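Local coordinates for protein acRAF (Thiomonas intermedia, PDB 4LOW) that acts as a RuBisCO assembly factor in the alpha-carboxysome and resembles pterin-4a-carbinolamine dehydratases, at residues Trp9-Lys14 with Ala73-Ala78; Lys20-Gly25 with Arg31-Ala36; Ala39-Glu42 with Gln46-Gln49; Asn50-Phe53 with Val58-Thr61. All coordinates share one frame; numbering follows the deposited sequence.

The four contacts tie an antiparallel sheet, in the order 10-12, 17-23, 57-63, 50-53, to two helices and a second subunit. Contacts 2 and 4, with centres about 9 Å apart, are joined by the backbone pairing of strands 17-23 and 57-63, and Leu34 packs on Phe53 and Val58. The centre of contact 1 is about 17 Å from that of contact 2, yet Trp9 meets Lys20 and Phe22. Phe77 of contact 1 packs on contact 3, which leads into contact 4; both of these reach the second subunit. A nickel ion bound by His2 and His4 of the N-terminal histidine tag is no functional site; nickel lies about 12 Å from the Phe22 side chain.

Contact 1: Trp9-Lys14 with Ala73-Ala78; sequences WREQGK and AERAFA. With FMT (formic acid), chain F; FMT (formic acid), chain D.
At one margin of the helix-on-sheet layer of this pterin dehydratase-like fold, Trp9, just ahead of strand 10-12, meets Ala78 of helix 72-84. The methyl group of Ala78 sits over one face of the indole and makes a CH-pi contact: CB is 3.6 Å from the centroid of the five-membered ring of Trp9 and only 16° off its normal. Its nearest ring atom is Trp9 CE2, at 3.5 Å from Ala78 CB. The indole also has a polar tie to the same helix, because Trp9 NE1 is hydrogen-bonded to Asp82, one turn beyond Ala78. Were an alanine to stand in for Trp9, a gap would probably open against the Ala78 methyl and Asp82 would probably lose its indole donor.

The second part of the contact is ionic and more exposed. The first torsion of Glu11 (chi1 -160°) and its extended chain carry the carboxylate out to Arg75, whose long side chain crosses it at about a right angle. Arg75 NH2 donates to Glu11 OE1 over 3.3 Å, a rather long salt bridge. The oxygen lies at the edge of the guanidinium, near its plane, but the nitrogen comes from above the carboxylate plane, the two planes being inclined by 54°. A water reinforces the pair, donating to Glu11 OE1 at 2.6 Å and accepting from Arg75 NH2 at 3.3 Å. Arg75 NH1 makes a weak hydrogen bond to O2 of a formate. Trp9 thus bridges the start of the N-terminal strand to helix 72-84, which packs on the antiparallel sheet of this two-layer alpha/beta fold.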
loop_
_atom_site.group_PDB
_atom_site.type_symbol
_atom_site.label_atom_id
_atom_site.label_comp_id
_atom_site.label_asym_id
_atom_site.label_seq_id
_atom_site.Cartn_x
_atom_site.Cartn_y
_atom_site.Cartn_z
ATOM N N TRP A 9 -16.985 6.842 3.628
ATOM C CA TRP A 9 -16.392 5.532 3.575
ATOM C C TRP A 9 -17.531 4.569 3.243
ATOM O O TRP A 9 -18.676 4.765 3.718
ATOM C CB TRP A 9 -15.773 5.178 4.912
ATOM C CG TRP A 9 -14.514 5.916 5.204
ATOM C CD1 TRP A 9 -14.383 7.244 5.503
ATOM C CD2 TRP A 9 -13.187 5.372 5.169
ATOM N NE1 TRP A 9 -13.052 7.561 5.652
ATOM C CE2 TRP A 9 -12.291 6.431 5.434
ATOM C CE3 TRP A 9 -12.658 4.093 4.919
ATOM C CZ2 TRP A 9 -10.902 6.244 5.467
ATOM C CZ3 TRP A 9 -11.288 3.912 4.950
ATOM C CH2 TRP A 9 -10.424 4.979 5.220
ATOM N N ARG A 10 -17.252 3.560 2.460
ATOM C CA ARG A 10 -18.232 2.578 2.024
ATOM C C ARG A 10 -18.228 1.393 2.977
ATOM O O ARG A 10 -17.173 0.832 3.269
ATOM C CB ARG A 10 -17.845 2.112 0.587
ATOM C CG ARG A 10 -18.931 1.367 -0.116
ATOM C CD ARG A 10 -18.468 1.009 -1.511
ATOM N NE ARG A 10 -19.615 0.536 -2.251
ATOM C CZ ARG A 10 -19.852 -0.736 -2.538
ATOM N NH1 ARG A 10 -18.965 -1.672 -2.217
ATOM N NH2 ARG A 10 -20.948 -1.078 -3.190
ATOM N N GLU A 11 -19.408 0.973 3.438
ATOM C CA GLU A 11 -19.499 -0.218 4.268
ATOM C C GLU A 11 -19.748 -1.388 3.314
ATOM O O GLU A 11 -20.681 -1.326 2.497
ATOM C CB GLU A 11 -20.613 -0.075 5.328
ATOM C CG GLU A 11 -20.437 -1.027 6.500
ATOM C CD GLU A 11 -21.302 -0.789 7.726
ATOM O OE1 GLU A 11 -21.624 0.383 8.027
ATOM O OE2 GLU A 11 -21.596 -1.783 8.428
ATOM N N GLN A 12 -18.874 -2.403 3.338
ATOM C CA GLN A 12 -18.927 -3.539 2.414
ATOM C C GLN A 12 -18.375 -4.839 3.010
ATOM O O GLN A 12 -17.581 -4.796 3.937
ATOM C CB GLN A 12 -18.148 -3.179 1.132
ATOM C CG GLN A 12 -16.633 -2.987 1.331
ATOM C CD GLN A 12 -15.985 -2.527 0.066
ATOM O OE1 GLN A 12 -16.511 -1.674 -0.642
ATOM N NE2 GLN A 12 -14.764 -2.979 -0.174
ATOM N N GLY A 13 -18.810 -5.981 2.474
ATOM C CA GLY A 13 -18.324 -7.288 2.911
ATOM C C GLY A 13 -19.112 -7.966 4.009
ATOM O O GLY A 13 -19.832 -7.296 4.757
ATOM N N LYS A 14 -18.967 -9.324 4.095
ATOM C CA LYS A 14 -19.624 -10.237 5.050
ATOM C C LYS A 14 -19.339 -9.761 6.482
ATOM O O LYS A 14 -20.207 -9.029 6.972
ATOM C CB LYS A 14 -19.270 -11.712 4.779
ATOM C CG LYS A 14 -20.489 -12.636 4.736
ATOM C CD LYS A 14 -20.109 -14.114 4.845
ATOM C CE LYS A 14 -19.895 -14.801 3.510
ATOM N NZ LYS A 14 -21.179 -15.137 2.836
ATOM N N ALA A 73 -14.372 3.299 17.230
ATOM C CA ALA A 73 -12.913 3.357 17.157
ATOM C C ALA A 73 -12.488 3.292 15.685
ATOM O O ALA A 73 -11.616 4.056 15.268
ATOM C CB ALA A 73 -12.273 2.215 17.943
ATOM N N GLU A 74 -13.155 2.431 14.873
ATOM C CA GLU A 74 -12.862 2.290 13.439
ATOM C C GLU A 74 -13.300 3.533 12.681
ATOM O O GLU A 74 -12.554 4.046 11.853
ATOM C CB GLU A 74 -13.534 1.055 12.837
ATOM C CG GLU A 74 -13.040 -0.241 13.451
ATOM C CD GLU A 74 -13.889 -0.770 14.596
ATOM O OE1 GLU A 74 -14.238 -0.002 15.521
ATOM O OE2 GLU A 74 -14.223 -1.971 14.550
ATOM N N ARG A 75 -14.481 4.082 13.049
ATOM C CA ARG A 75 -14.939 5.301 12.388
ATOM C C ARG A 75 -14.065 6.493 12.756
ATOM O O ARG A 75 -13.869 7.382 11.923
ATOM C CB ARG A 75 -16.411 5.579 12.705
ATOM C CG ARG A 75 -17.326 4.464 12.250
ATOM C CD ARG A 75 -18.794 4.836 12.382
ATOM N NE ARG A 75 -19.638 3.696 12.016
ATOM C CZ ARG A 75 -19.939 3.340 10.768
ATOM N NH1 ARG A 75 -19.477 4.040 9.738
ATOM N NH2 ARG A 75 -20.704 2.282 10.543
ATOM N N ALA A 76 -13.554 6.541 14.004
ATOM C CA ALA A 76 -12.678 7.671 14.372
ATOM C C ALA A 76 -11.354 7.592 13.615
ATOM O O ALA A 76 -10.821 8.626 13.194
ATOM C CB ALA A 76 -12.435 7.687 15.875
ATOM N N PHE A 77 -10.861 6.361 13.383
ATOM C CA PHE A 77 -9.637 6.195 12.590
ATOM C C PHE A 77 -9.866 6.683 11.158
ATOM O O PHE A 77 -9.091 7.472 10.620
ATOM C CB PHE A 77 -9.193 4.717 12.610
ATOM C CG PHE A 77 -7.855 4.499 11.936
ATOM C CD1 PHE A 77 -7.781 4.246 10.576
ATOM C CD2 PHE A 77 -6.675 4.582 12.664
ATOM C CE1 PHE A 77 -6.537 4.072 9.943
ATOM C CE2 PHE A 77 -5.432 4.379 12.039
ATOM C CZ PHE A 77 -5.371 4.157 10.683
ATOM N N ALA A 78 -11.008 6.281 10.584
ATOM C CA ALA A 78 -11.393 6.712 9.256
ATOM C C ALA A 78 -11.447 8.242 9.147
ATOM O O ALA A 78 -10.948 8.820 8.180
ATOM C CB ALA A 78 -12.728 6.090 8.879
HETATM C C FMT F . -16.510 7.386 9.281
HETATM O O1 FMT F . -15.936 8.237 9.995
HETATM O O2 FMT F . -17.753 6.979 9.712
HETATM C C FMT D . -15.297 0.043 18.597
HETATM O O1 FMT D . -14.220 -0.548 18.625
HETATM O O2 FMT D . -15.379 1.232 19.300
HETATM O O HOH W 1 -21.580 2.860 7.415
#

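Contact 2: Lys20-Gly25 with Arg31-Ala36; sequences KRFAFG and RAFLDA. With FMT (formic acid), chain C; FMT (formic acid), chain J.
Phe22 and Phe24 close on Phe33 to form an aromatic cluster, the buried seam between strand 17-23 with its outgoing loop and helix 27-44 in the alpha/beta layer of this fold. Packing here is tight. Phe33 leaves the helix with CG anti to the backbone N (chi1 174°), a rotation that carries its ring out to the other two. Phe24 approaches by its far end: CZ lies over one face of the Phe33 ring, displaced toward the rim, and comes within 3.4 Å of Phe33 CG. Phe33 in turn sets its CZ over the centre of the Phe22 ring, 3.9 Å from Phe22 CG. Each pair has its centroids 5.0 Å apart and its planes inclined by about 40°, so the three rings meet obliquely. Val81 and Ala85 pack on both Phe22 and Phe33, and Ile60 does so from the sheet.

Solvent lies on the other side, at exposed Ala32 and Asp35 of the helix and at Gly25 of the loop. Arg31 is a buried polar group that points away from the strand; its chain, bent at chi2 and chi3, turns the guanidinium toward the subunit interface, where a bound formate is also held by Arg31 of the second subunit. Asp35, one turn along, forms a salt bridge with Arg31, NH2 to OD1 at 2.9 Å, the nitrogen standing well above the carboxylate plane. Leu34 CB covers one face of this guanidinium, while the formate meets its edge. There Arg31 NH1 donates to formate O1 at 2.9 Å, and Arg31 NH2 reaches the same oxygen at 3.2 Å.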
loop_
_atom_site.group_PDB
_atom_site.type_symbol
_atom_site.label_atom_id
_atom_site.label_comp_id
_atom_site.label_asym_id
_atom_site.label_seq_id
_atom_site.Cartn_x
_atom_site.Cartn_y
_atom_site.Cartn_z
ATOM N N LYS A 20 -12.354 3.026 1.455
ATOM C CA LYS A 20 -12.394 4.300 0.762
ATOM C C LYS A 20 -11.195 4.421 -0.136
ATOM O O LYS A 20 -10.081 4.040 0.216
ATOM C CB LYS A 20 -12.419 5.480 1.749
ATOM C CG LYS A 20 -12.610 6.840 1.086
ATOM C CD LYS A 20 -12.953 7.887 2.147
ATOM C CE LYS A 20 -12.897 9.269 1.575
ATOM N NZ LYS A 20 -13.291 10.263 2.632
ATOM N N ARG A 21 -11.420 5.026 -1.300
ATOM C CA ARG A 21 -10.355 5.368 -2.257
ATOM C C ARG A 21 -10.062 6.855 -2.212
ATOM O O ARG A 21 -10.988 7.691 -2.254
ATOM C CB ARG A 21 -10.811 4.972 -3.658
ATOM C CG ARG A 21 -9.863 5.378 -4.790
ATOM C CD ARG A 21 -10.469 5.019 -6.147
ATOM N NE ARG A 21 -9.510 5.174 -7.261
ATOM C CZ ARG A 21 -8.678 4.225 -7.656
ATOM N NH1 ARG A 21 -8.632 3.061 -7.004
ATOM N NH2 ARG A 21 -7.906 4.417 -8.721
ATOM N N PHE A 22 -8.807 7.191 -2.131
ATOM C CA PHE A 22 -8.345 8.571 -2.157
ATOM C C PHE A 22 -7.530 8.755 -3.407
ATOM O O PHE A 22 -6.601 7.987 -3.631
ATOM C CB PHE A 22 -7.455 8.818 -0.932
ATOM C CG PHE A 22 -8.183 8.754 0.393
ATOM C CD1 PHE A 22 -8.435 7.534 1.014
ATOM C CD2 PHE A 22 -8.676 9.906 0.985
ATOM C CE1 PHE A 22 -9.142 7.485 2.232
ATOM C CE2 PHE A 22 -9.353 9.852 2.211
ATOM C CZ PHE A 22 -9.590 8.651 2.808
ATOM N N ALA A 23 -7.762 9.800 -4.180
ATOM C CA ALA A 23 -6.969 10.054 -5.388
ATOM C C ALA A 23 -6.291 11.413 -5.251
ATOM O O ALA A 23 -6.831 12.340 -4.628
ATOM C CB ALA A 23 -7.868 10.015 -6.621
ATOM N N PHE A 24 -5.088 11.524 -5.813
ATOM C CA PHE A 24 -4.246 12.702 -5.671
ATOM C C PHE A 24 -3.740 13.164 -7.024
ATOM O O PHE A 24 -3.688 12.383 -7.960
ATOM C CB PHE A 24 -3.065 12.393 -4.734
ATOM C CG PHE A 24 -3.523 11.956 -3.362
ATOM C CD1 PHE A 24 -3.854 12.885 -2.384
ATOM C CD2 PHE A 24 -3.685 10.623 -3.071
ATOM C CE1 PHE A 24 -4.319 12.465 -1.123
ATOM C CE2 PHE A 24 -4.147 10.207 -1.812
ATOM C CZ PHE A 24 -4.472 11.136 -0.864
ATOM N N GLY A 25 -3.320 14.423 -7.098
ATOM C CA GLY A 25 -2.853 14.979 -8.353
ATOM C C GLY A 25 -1.439 14.632 -8.743
ATOM O O GLY A 25 -1.038 14.990 -9.845
ATOM N N ARG A 31 2.395 10.312 -1.868
ATOM C CA ARG A 31 3.441 9.855 -0.950
ATOM C C ARG A 31 3.347 10.556 0.395
ATOM O O ARG A 31 3.557 9.921 1.431
ATOM C CB ARG A 31 4.804 10.052 -1.620
ATOM C CG ARG A 31 5.954 9.414 -0.895
ATOM C CD ARG A 31 5.767 7.902 -0.773
ATOM N NE ARG A 31 5.357 7.496 0.558
ATOM C CZ ARG A 31 5.226 6.242 0.958
ATOM N NH1 ARG A 31 5.221 5.249 0.067
ATOM N NH2 ARG A 31 5.034 5.972 2.237
ATOM N N ALA A 32 3.031 11.858 0.390
ATOM C CA ALA A 32 2.883 12.570 1.669
ATOM C C ALA A 32 1.728 11.953 2.435
ATOM O O ALA A 32 1.840 11.745 3.636
ATOM C CB ALA A 32 2.632 14.039 1.412
ATOM N N PHE A 33 0.642 11.618 1.757
ATOM C CA PHE A 33 -0.497 10.987 2.439
ATOM C C PHE A 33 -0.097 9.601 2.993
ATOM O O PHE A 33 -0.415 9.270 4.130
ATOM C CB PHE A 33 -1.656 10.892 1.456
ATOM C CG PHE A 33 -2.834 10.146 1.996
ATOM C CD1 PHE A 33 -3.680 10.729 2.940
ATOM C CD2 PHE A 33 -3.170 8.917 1.486
ATOM C CE1 PHE A 33 -4.840 10.085 3.367
ATOM C CE2 PHE A 33 -4.346 8.280 1.902
ATOM C CZ PHE A 33 -5.174 8.879 2.837
ATOM N N LEU A 34 0.613 8.791 2.182
ATOM C CA LEU A 34 1.055 7.480 2.655
ATOM C C LEU A 34 1.980 7.575 3.872
ATOM O O LEU A 34 1.854 6.793 4.832
ATOM C CB LEU A 34 1.707 6.636 1.553
ATOM C CG LEU A 34 0.757 6.178 0.457
ATOM C CD1 LEU A 34 1.553 5.751 -0.766
ATOM C CD2 LEU A 34 -0.065 4.951 0.925
ATOM N N ASP A 35 2.932 8.522 3.840
ATOM C CA ASP A 35 3.803 8.684 5.004
ATOM C C ASP A 35 3.020 9.148 6.241
ATOM O O ASP A 35 3.280 8.679 7.364
ATOM C CB ASP A 35 4.916 9.661 4.660
ATOM C CG ASP A 35 5.950 9.072 3.727
ATOM O OD1 ASP A 35 6.381 7.921 3.962
ATOM O OD2 ASP A 35 6.454 9.817 2.861
ATOM N N ALA A 36 2.023 10.034 6.041
ATOM C CA ALA A 36 1.208 10.494 7.170
ATOM C C ALA A 36 0.312 9.353 7.714
ATOM O O ALA A 36 0.109 9.204 8.930
ATOM C CB ALA A 36 0.350 11.684 6.765
HETATM C C FMT C . -15.253 4.999 -1.886
HETATM O O1 FMT C . -14.138 5.524 -2.163
HETATM O O2 FMT C . -15.822 5.320 -0.697
HETATM C C FMT J . 3.555 2.742 1.857
HETATM O O1 FMT J . 4.749 2.816 1.578
HETATM O O2 FMT J . 3.135 3.378 2.922
#

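Contact 3: Ala39-Glu42 with Gln46-Gln49; sequences ALSE and QHPQ
Ser41, near the end of helix 27-44, and Gln46, in the following loop, are joined by one hydrogen bond across the turn where the chain folds back. Ser41 OG donates to Gln46 O over 2.8 Å, arriving in the carbonyl plane on a lone pair, with a C=O...donor angle of 145°. The serine torsion is some 30° past the usual staggered position (chi1 -90°), and this rotation sets the hydroxyl against the loop. The same carbonyl receives a CA-H...O contact, with Ser41 CA 3.1 Å from Gln46 O, a weaker interaction that adds to the hydroxyl bond. With an alanine at Ser41, the Gln46 carbonyl oxygen is likely to be left without its hydroxyl donor and the loop held less firmly to the helix.

Van der Waals contacts fill in around this bond. Pro48 brings its ring carbon CD to within 3.4 Å of Ser41 OG, and His47 turns its imidazole so that CD2 lies 3.6 Å from Ser41 CB. Over one face of that imidazole stands Ser41 O, 4.0 Å from both His47 CE1 and NE2.

Contacts with the second subunit form a third group: both Glu42 and His47 turn to its Tyr27, Glu42 by a hydrogen bond and His47 by a meeting of rings. Within the chain, Thr44 ties Leu40 O and Gln46 N together at the helix end. Phe77 of helix 72-84 packs on Leu40, Ser41 and Gln46, while Pro48 rests on Ile60 and Leu62 of strand 57-63, just before strand 50-53 begins.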
loop_
_atom_site.group_PDB
_atom_site.type_symbol
_atom_site.label_atom_id
_atom_site.label_comp_id
_atom_site.label_asym_id
_atom_site.label_seq_id
_atom_site.Cartn_x
_atom_site.Cartn_y
_atom_site.Cartn_z
ATOM N N ALA A 39 2.338 7.253 10.018
ATOM C CA ALA A 39 2.480 7.911 11.309
ATOM C C ALA A 39 1.209 7.772 12.141
ATOM O O ALA A 39 1.291 7.516 13.352
ATOM C CB ALA A 39 2.851 9.389 11.114
ATOM N N LEU A 40 0.046 7.898 11.510
ATOM C CA LEU A 40 -1.231 7.751 12.200
ATOM C C LEU A 40 -1.409 6.347 12.790
ATOM O O LEU A 40 -1.864 6.214 13.934
ATOM C CB LEU A 40 -2.364 8.057 11.222
ATOM C CG LEU A 40 -3.766 7.809 11.799
ATOM C CD1 LEU A 40 -4.065 8.764 12.965
ATOM C CD2 LEU A 40 -4.778 7.970 10.740
ATOM N N SER A 41 -1.086 5.316 12.041
ATOM C CA SER A 41 -1.216 3.934 12.486
ATOM C C SER A 41 -0.353 3.658 13.667
ATOM O O SER A 41 -0.759 2.953 14.612
ATOM C CB SER A 41 -0.856 2.980 11.349
ATOM O OG SER A 41 -2.027 2.700 10.613
ATOM N N GLU A 42 0.844 4.229 13.666
ATOM C CA GLU A 42 1.772 4.041 14.779
ATOM C C GLU A 42 1.279 4.810 16.009
ATOM O O GLU A 42 1.362 4.284 17.127
ATOM C CB GLU A 42 3.170 4.511 14.373
ATOM C CG GLU A 42 3.792 3.641 13.294
ATOM C CD GLU A 42 4.770 4.342 12.376
ATOM O OE1 GLU A 42 5.150 5.500 12.677
ATOM O OE2 GLU A 42 5.133 3.742 11.335
ATOM N N GLN A 46 -3.422 1.385 15.576
ATOM C CA GLN A 46 -4.490 0.837 14.742
ATOM C C GLN A 46 -3.954 0.781 13.339
ATOM O O GLN A 46 -3.408 1.760 12.839
ATOM C CB GLN A 46 -5.773 1.698 14.773
ATOM C CG GLN A 46 -6.526 1.696 16.103
ATOM C CD GLN A 46 -7.625 2.732 16.081
ATOM O OE1 GLN A 46 -7.417 3.897 16.430
ATOM N NE2 GLN A 46 -8.790 2.360 15.568
ATOM N N HIS A 47 -4.113 -0.365 12.718
ATOM C CA HIS A 47 -3.605 -0.599 11.380
ATOM C C HIS A 47 -4.727 -1.036 10.460
ATOM O O HIS A 47 -5.397 -2.036 10.745
ATOM C CB HIS A 47 -2.504 -1.679 11.425
ATOM C CG HIS A 47 -1.303 -1.250 12.204
ATOM N ND1 HIS A 47 -1.174 -1.527 13.551
ATOM C CD2 HIS A 47 -0.233 -0.530 11.801
ATOM C CE1 HIS A 47 -0.032 -0.969 13.925
ATOM N NE2 HIS A 47 0.573 -0.365 12.904
ATOM N N PRO A 48 -4.892 -0.391 9.292
ATOM C CA PRO A 48 -5.870 -0.897 8.324
ATOM C C PRO A 48 -5.653 -2.383 8.010
ATOM O O PRO A 48 -4.509 -2.878 8.045
ATOM C CB PRO A 48 -5.587 -0.042 7.080
ATOM C CG PRO A 48 -5.107 1.293 7.655
ATOM C CD PRO A 48 -4.210 0.812 8.794
ATOM N N GLN A 49 -6.730 -3.057 7.627
ATOM C CA GLN A 49 -6.663 -4.431 7.142
ATOM C C GLN A 49 -5.744 -4.456 5.900
ATOM O O GLN A 49 -4.894 -5.346 5.759
ATOM C CB GLN A 49 -8.065 -4.929 6.789
ATOM C CG GLN A 49 -8.089 -6.342 6.198
ATOM C CD GLN A 49 -9.463 -6.751 5.790
ATOM O OE1 GLN A 49 -10.467 -6.328 6.373
ATOM N NE2 GLN A 49 -9.524 -7.631 4.810
#

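Contact 4: Asn50-Phe53 with Val58-Thr61; sequences NINF and VNIT
Asn52 and Asn59 form a hydrogen-bonded pair toward the turn of a hairpin whose segments 50-53 and 58-61 run at 166° to each other, close to antiparallel. Among the backbone bonds, Asn59 N gives to Asn52 O at 2.7 Å and Asn52 N to Asn59 O at 2.9 Å; nearer the other end Thr61 N reaches Asn50 O at 3.0 Å, and the return bond, Asn50 N to Thr61 O, is weak.

Side-chain polarity adds a weak bond from Asn59 ND2 to Asn52 O at 3.2 Å, an oxygen that therefore takes two donors. Asn59 OD1 turns to Arg21, Asn52 OD1 to Asn50 of the second subunit, and Asn50 ND2 to Tyr57 OH of the second subunit. A water lies 2.9 Å from Asn50 OD1.

Apolar contacts occupy the opposite face. Ile51 CG2 meets Val58 CG1 at 3.8 Å. Phe53 CB touches Val58 CG2, but its CG sits between the backbone N and the carbonyl carbon (chi1 67°), leading the ring away. Apolar Ile51, Phe53, Val58 and Ile60 thus face helix 27-44, Asn50, Asn52, Asn59 and Thr61 make the polar face, and the outer edge of strand 50-53 continues the sheet into the second subunit.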
loop_
_atom_site.group_PDB
_atom_site.type_symbol
_atom_site.label_atom_id
_atom_site.label_comp_id
_atom_site.label_asym_id
_atom_site.label_seq_id
_atom_site.Cartn_x
_atom_site.Cartn_y
_atom_site.Cartn_z
ATOM N N ASN A 50 -5.893 -3.454 5.019
ATOM C CA ASN A 50 -5.067 -3.421 3.832
ATOM C C ASN A 50 -5.018 -2.024 3.272
ATOM O O ASN A 50 -6.005 -1.287 3.361
ATOM C CB ASN A 50 -5.676 -4.331 2.748
ATOM C CG ASN A 50 -4.853 -4.422 1.488
ATOM O OD1 ASN A 50 -5.094 -3.638 0.559
ATOM N ND2 ASN A 50 -3.881 -5.307 1.414
ATOM N N ILE A 51 -3.859 -1.628 2.739
ATOM C CA ILE A 51 -3.637 -0.359 2.045
ATOM C C ILE A 51 -3.134 -0.744 0.674
ATOM O O ILE A 51 -2.173 -1.508 0.548
ATOM C CB ILE A 51 -2.637 0.524 2.786
ATOM C CG1 ILE A 51 -3.192 0.966 4.131
ATOM C CG2 ILE A 51 -2.305 1.781 1.948
ATOM C CD1 ILE A 51 -2.179 1.494 5.055
ATOM N N ASN A 52 -3.766 -0.247 -0.380
ATOM C CA ASN A 52 -3.540 -0.675 -1.737
ATOM C C ASN A 52 -3.346 0.534 -2.605
ATOM O O ASN A 52 -4.311 1.295 -2.735
ATOM C CB ASN A 52 -4.796 -1.501 -2.111
ATOM C CG ASN A 52 -4.989 -1.834 -3.541
ATOM O OD1 ASN A 52 -4.043 -1.935 -4.303
ATOM N ND2 ASN A 52 -6.240 -2.161 -3.887
ATOM N N PHE A 53 -2.149 0.753 -3.170
ATOM C CA PHE A 53 -1.880 2.013 -3.811
ATOM C C PHE A 53 -1.145 1.924 -5.085
ATOM O O PHE A 53 -0.445 0.958 -5.369
ATOM C CB PHE A 53 -1.096 2.919 -2.812
ATOM C CG PHE A 53 0.304 2.460 -2.456
ATOM C CD1 PHE A 53 0.521 1.613 -1.380
ATOM C CD2 PHE A 53 1.407 2.995 -3.110
ATOM C CE1 PHE A 53 1.818 1.230 -1.043
ATOM C CE2 PHE A 53 2.700 2.650 -2.744
ATOM C CZ PHE A 53 2.898 1.761 -1.729
ATOM N N VAL A 58 -4.833 5.776 -3.375
ATOM C CA VAL A 58 -4.642 4.890 -2.233
ATOM C C VAL A 58 -6.010 4.378 -1.826
ATOM O O VAL A 58 -6.924 5.177 -1.570
ATOM C CB VAL A 58 -4.012 5.656 -1.035
ATOM C CG1 VAL A 58 -3.843 4.711 0.161
ATOM C CG2 VAL A 58 -2.687 6.306 -1.406
ATOM N N ASN A 59 -6.171 3.062 -1.769
ATOM C CA ASN A 59 -7.404 2.412 -1.368
ATOM C C ASN A 59 -7.213 1.816 0.019
ATOM O O ASN A 59 -6.281 1.025 0.219
ATOM C CB ASN A 59 -7.691 1.270 -2.328
ATOM C CG ASN A 59 -7.833 1.722 -3.760
ATOM O OD1 ASN A 59 -8.789 2.415 -4.135
ATOM N ND2 ASN A 59 -6.904 1.281 -4.619
ATOM N N ILE A 60 -8.043 2.184 0.985
ATOM C CA ILE A 60 -7.864 1.716 2.349
ATOM C C ILE A 60 -9.051 0.901 2.802
ATOM O O ILE A 60 -10.202 1.279 2.586
ATOM C CB ILE A 60 -7.700 2.949 3.253
ATOM C CG1 ILE A 60 -6.511 3.796 2.765
ATOM C CG2 ILE A 60 -7.524 2.519 4.734
ATOM C CD1 ILE A 60 -6.355 5.099 3.464
ATOM N N THR A 61 -8.769 -0.228 3.466
ATOM C CA THR A 61 -9.791 -1.102 4.006
ATOM C C THR A 61 -9.604 -1.212 5.498
ATOM O O THR A 61 -8.507 -1.567 5.940
ATOM C CB THR A 61 -9.664 -2.499 3.377
ATOM O OG1 THR A 61 -9.756 -2.352 1.971
ATOM C CG2 THR A 61 -10.759 -3.431 3.840
HETATM O O HOH W 2 -7.306 -1.735 0.601
#